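Local coordinates for aerotolerance-related membrane protein (Bacteroides fragilis, PDB 4JDU), which binds calcium through a von Willebrand factor type A domain and, as part of a cell-membrane protein, is probably involved in aerotolerance, at residues A[141-152]-A[168-178]. The protein carries 6 engineered substitutions. Sequence-based numbering, arbitrary orientation. Where two conformers were deposited one is given.
Sequences VLGVGLPDGAPI and VIVTRLNEAMC
Leu173 turns CG away from its backbone N (chi1 173°) and sends both methyls at the backbone of 143-145. Leu173 CD1 touches Val144 O at 3.7 Å, and CD2 lies by Gly145 O. Those two carbonyl oxygens are buried here without a polar partner. Gly143 brings no side chain, so the leucine can lie close against the chain. The Leu173 N-H bonds Leu146 O at 3.0 Å; the bond is nearly straight, but N stands well above the carbonyl plane. Arg172 runs extended from CG to NE alongside Pro147 O and Gly149 CA. Arg172 NE makes only a weak bond to Asp148 O, 3.4 Å and bent to 128°. Val170 CG1 lies over one guanidinium face near the rim.

Farther along, Ala150 and Thr171 form an antiparallel hydrogen-bonded pair. Ala150 N reaches Thr171 O at 3.1 Å, and Thr171 N reaches Ala150 O at 2.9 Å. Thr171 CG2 sits between its own N and carbonyl carbon and meets Ile152 CG1 at 3.8 Å, the two side chains crossing at about a right angle. A water joins Ile152 N to Ile169 O. At the other end, Val141 CG1 packs on Cys178 CB at 3.6 Å in helix 175-184. Asn174 OD1 caps that helix by accepting from Met177 N.

Thr171 also touches Ser20, a calcium ligand. The small antiparallel pair 150-151/170-171 is an excursion within the link between strand 138-143 and helix 175-184, part of a beta-alpha-beta crossover to strand 189-191 in the alpha/beta fold of a von Willebrand factor type A domain.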
loop_
_atom_site.group_PDB
_atom_site.type_symbol
_atom_site.label_atom_id
_atom_site.label_comp_id
_atom_site.label_asym_id
_atom_site.label_seq_id
_atom_site.Cartn_x
_atom_site.Cartn_y
_atom_site.Cartn_z
ATOM N N VAL A 141 0.676 -7.374 -2.895
ATOM C CA VAL A 141 0.100 -6.780 -1.698
ATOM C C VAL A 141 0.963 -7.054 -0.469
ATOM O O VAL A 141 1.321 -8.212 -0.184
ATOM C CB VAL A 141 -1.339 -7.287 -1.448
ATOM C CG1 VAL A 141 -1.926 -6.613 -0.218
ATOM C CG2 VAL A 141 -2.233 -7.037 -2.665
ATOM N N LEU A 142 1.321 -5.983 0.238
ATOM C CA LEU A 142 2.006 -6.097 1.518
ATOM C C LEU A 142 0.998 -5.734 2.599
ATOM O O LEU A 142 0.510 -4.597 2.664
ATOM C CB LEU A 142 3.236 -5.187 1.577
ATOM C CG LEU A 142 4.191 -5.308 0.391
ATOM C CD1 LEU A 142 5.416 -4.428 0.570
ATOM C CD2 LEU A 142 4.583 -6.756 0.142
ATOM N N GLY A 143 0.652 -6.723 3.421
ATOM C CA GLY A 143 -0.345 -6.531 4.458
ATOM C C GLY A 143 0.328 -6.103 5.746
ATOM O O GLY A 143 1.237 -6.784 6.231
ATOM N N VAL A 144 -0.088 -4.961 6.280
ATOM C CA VAL A 144 0.484 -4.498 7.543
ATOM C C VAL A 144 -0.573 -4.505 8.623
ATOM O O VAL A 144 -1.699 -4.056 8.433
ATOM C CB VAL A 144 1.134 -3.087 7.460
ATOM C CG1 VAL A 144 2.469 -3.144 6.725
ATOM C CG2 VAL A 144 0.199 -2.121 6.796
ATOM N N GLY A 145 -0.188 -5.048 9.771
ATOM C CA GLY A 145 -1.091 -5.164 10.900
ATOM C C GLY A 145 -1.189 -6.614 11.318
ATOM O O GLY A 145 -0.548 -7.492 10.726
ATOM N N LEU A 146 -1.987 -6.862 12.350
ATOM C CA LEU A 146 -2.208 -8.214 12.846
ATOM C C LEU A 146 -3.680 -8.575 12.698
ATOM O O LEU A 146 -4.544 -7.697 12.710
ATOM C CB LEU A 146 -1.782 -8.321 14.312
ATOM C CG LEU A 146 -0.320 -7.969 14.626
ATOM C CD1 LEU A 146 -0.008 -8.050 16.118
ATOM C CD2 LEU A 146 0.614 -8.866 13.835
ATOM N N PRO A 147 -3.977 -9.870 12.547
ATOM C CA PRO A 147 -5.391 -10.228 12.409
ATOM C C PRO A 147 -6.189 -10.061 13.705
ATOM O O PRO A 147 -7.415 -9.969 13.624
ATOM C CB PRO A 147 -5.345 -11.704 11.980
ATOM C CG PRO A 147 -3.984 -12.192 12.383
ATOM C CD PRO A 147 -3.077 -11.000 12.258
ATOM N N ASP A 148 -5.515 -9.992 14.856
ATOM C CA ASP A 148 -6.170 -10.020 16.164
ATOM C C ASP A 148 -7.128 -8.857 16.382
ATOM O O ASP A 148 -8.279 -9.044 16.794
ATOM C CB ASP A 148 -5.126 -10.012 17.288
ATOM C CG ASP A 148 -3.793 -10.613 16.867
ATOM O OD1 ASP A 148 -3.726 -11.278 15.805
ATOM O OD2 ASP A 148 -2.806 -10.416 17.615
ATOM N N GLY A 149 -6.627 -7.655 16.128
ATOM C CA GLY A 149 -7.410 -6.443 16.290
ATOM C C GLY A 149 -6.809 -5.434 17.251
ATOM O O GLY A 149 -6.488 -5.768 18.397
ATOM N N ALA A 150 -6.666 -4.191 16.792
ATOM C CA ALA A 150 -6.231 -3.103 17.668
ATOM C C ALA A 150 -7.109 -1.875 17.461
ATOM O O ALA A 150 -7.702 -1.704 16.389
ATOM C CB ALA A 150 -4.770 -2.759 17.407
ATOM N N PRO A 151 -7.188 -0.994 18.475
ATOM C CA PRO A 151 -7.905 0.272 18.301
ATOM C C PRO A 151 -7.047 1.302 17.573
ATOM O O PRO A 151 -5.857 1.062 17.341
ATOM C CB PRO A 151 -8.149 0.721 19.744
ATOM C CG PRO A 151 -6.969 0.198 20.485
ATOM C CD PRO A 151 -6.626 -1.129 19.833
ATOM N N ILE A 152 -7.648 2.427 17.203
ATOM C CA ILE A 152 -6.941 3.478 16.475
ATOM C C ILE A 152 -6.721 4.684 17.402
ATOM O O ILE A 152 -7.674 5.386 17.744
ATOM C CB ILE A 152 -7.742 3.892 15.235
ATOM C CG1 ILE A 152 -8.099 2.659 14.393
ATOM C CG2 ILE A 152 -6.961 4.920 14.416
ATOM C CD1 ILE A 152 -9.153 2.941 13.346
ATOM N N VAL A 168 -15.429 1.912 20.769
ATOM C CA VAL A 168 -14.084 1.898 20.200
ATOM C C VAL A 168 -14.040 1.024 18.947
ATOM O O VAL A 168 -14.471 -0.137 18.963
ATOM C CB VAL A 168 -13.057 1.400 21.238
ATOM C CG1 VAL A 168 -11.671 1.245 20.608
ATOM C CG2 VAL A 168 -13.009 2.359 22.421
ATOM N N ILE A 169 -13.535 1.600 17.860
ATOM C CA ILE A 169 -13.330 0.864 16.622
ATOM C C ILE A 169 -12.131 -0.071 16.755
ATOM O O ILE A 169 -11.054 0.330 17.203
ATOM C CB ILE A 169 -13.098 1.833 15.439
ATOM C CG1 ILE A 169 -14.385 2.610 15.129
ATOM C CG2 ILE A 169 -12.619 1.073 14.213
ATOM C CD1 ILE A 169 -14.144 3.868 14.277
ATOM N N VAL A 170 -12.319 -1.325 16.369
ATOM C CA VAL A 170 -11.206 -2.254 16.303
ATOM C C VAL A 170 -10.964 -2.598 14.844
ATOM O O VAL A 170 -11.880 -3.024 14.136
ATOM C CB VAL A 170 -11.499 -3.539 17.102
ATOM C CG1 VAL A 170 -10.372 -4.542 16.925
ATOM C CG2 VAL A 170 -11.697 -3.204 18.575
ATOM N N THR A 171 -9.733 -2.389 14.402
ATOM C CA THR A 171 -9.342 -2.687 13.029
ATOM C C THR A 171 -8.415 -3.890 12.981
ATOM O O THR A 171 -7.513 -4.012 13.805
ATOM C CB THR A 171 -8.670 -1.474 12.349
ATOM O OG1 THR A 171 -8.149 -1.886 11.081
ATOM C CG2 THR A 171 -7.528 -0.896 13.208
ATOM N N ARG A 172 -8.651 -4.771 12.011
ATOM C CA ARG A 172 -7.897 -6.012 11.880
ATOM C C ARG A 172 -7.299 -6.130 10.486
ATOM O O ARG A 172 -7.907 -5.706 9.503
ATOM C CB ARG A 172 -8.826 -7.211 12.118
ATOM C CG ARG A 172 -9.430 -7.279 13.503
ATOM C CD ARG A 172 -10.480 -8.385 13.642
ATOM N NE ARG A 172 -11.047 -8.390 14.986
ATOM C CZ ARG A 172 -12.023 -7.580 15.385
ATOM N NH1 ARG A 172 -12.544 -6.699 14.539
ATOM N NH2 ARG A 172 -12.476 -7.635 16.627
ATOM N N LEU A 173 -6.108 -6.709 10.397
ATOM C CA LEU A 173 -5.565 -7.089 9.094
ATOM C C LEU A 173 -6.533 -8.064 8.444
ATOM O O LEU A 173 -6.912 -9.068 9.054
ATOM C CB LEU A 173 -4.205 -7.761 9.259
ATOM C CG LEU A 173 -3.621 -8.350 7.966
ATOM C CD1 LEU A 173 -3.055 -7.263 7.088
ATOM C CD2 LEU A 173 -2.552 -9.374 8.300
ATOM N N ASN A 174 -6.953 -7.754 7.221
ATOM C CA ASN A 174 -7.817 -8.648 6.458
ATOM C C ASN A 174 -6.975 -9.452 5.492
ATOM O O ASN A 174 -6.846 -9.104 4.314
ATOM C CB ASN A 174 -8.889 -7.861 5.701
ATOM C CG ASN A 174 -9.939 -8.768 5.065
ATOM O OD1 ASN A 174 -9.687 -9.945 4.794
ATOM N ND2 ASN A 174 -11.121 -8.218 4.818
ATOM N N GLU A 175 -6.402 -10.538 5.983
ATOM C CA GLU A 175 -5.441 -11.287 5.195
ATOM C C GLU A 175 -6.082 -11.954 3.991
ATOM O O GLU A 175 -5.491 -11.956 2.910
ATOM C CB GLU A 175 -4.758 -12.325 6.077
ATOM C CG GLU A 175 -3.475 -12.894 5.497
ATOM C CD GLU A 175 -2.480 -13.233 6.591
ATOM O OE1 GLU A 175 -2.725 -14.205 7.338
ATOM O OE2 GLU A 175 -1.471 -12.508 6.717
ATOM N N ALA A 176 -7.271 -12.527 4.168
ATOM C CA ALA A 176 -7.936 -13.223 3.071
ATOM C C ALA A 176 -8.118 -12.305 1.872
ATOM O O ALA A 176 -7.844 -12.702 0.734
ATOM C CB ALA A 176 -9.279 -13.789 3.527
HETATM N N MSE A 177 -8.567 -11.080 2.132
HETATM C CA MSE A 177 -8.767 -10.092 1.072
HETATM C C MSE A 177 -7.448 -9.758 0.388
HETATM O O MSE A 177 -7.375 -9.728 -0.840
HETATM C CB MSE A 177 -9.429 -8.821 1.630
HETATM C CG MSE A 177 -9.477 -7.620 0.672
HETATM SE SE MSE A 177 -10.415 -7.902 -1.023
HETATM C CE MSE A 177 -12.155 -8.531 -0.386
ATOM N N CYS A 178 -6.399 -9.516 1.166
ATOM C CA CYS A 178 -5.109 -9.174 0.580
ATOM C C CYS A 178 -4.581 -10.323 -0.276
ATOM O O CYS A 178 -4.020 -10.104 -1.352
ATOM C CB CYS A 178 -4.085 -8.856 1.669
ATOM S SG CYS A 178 -4.341 -7.343 2.644
HETATM O O HOH W 1 -10.299 2.872 17.680
#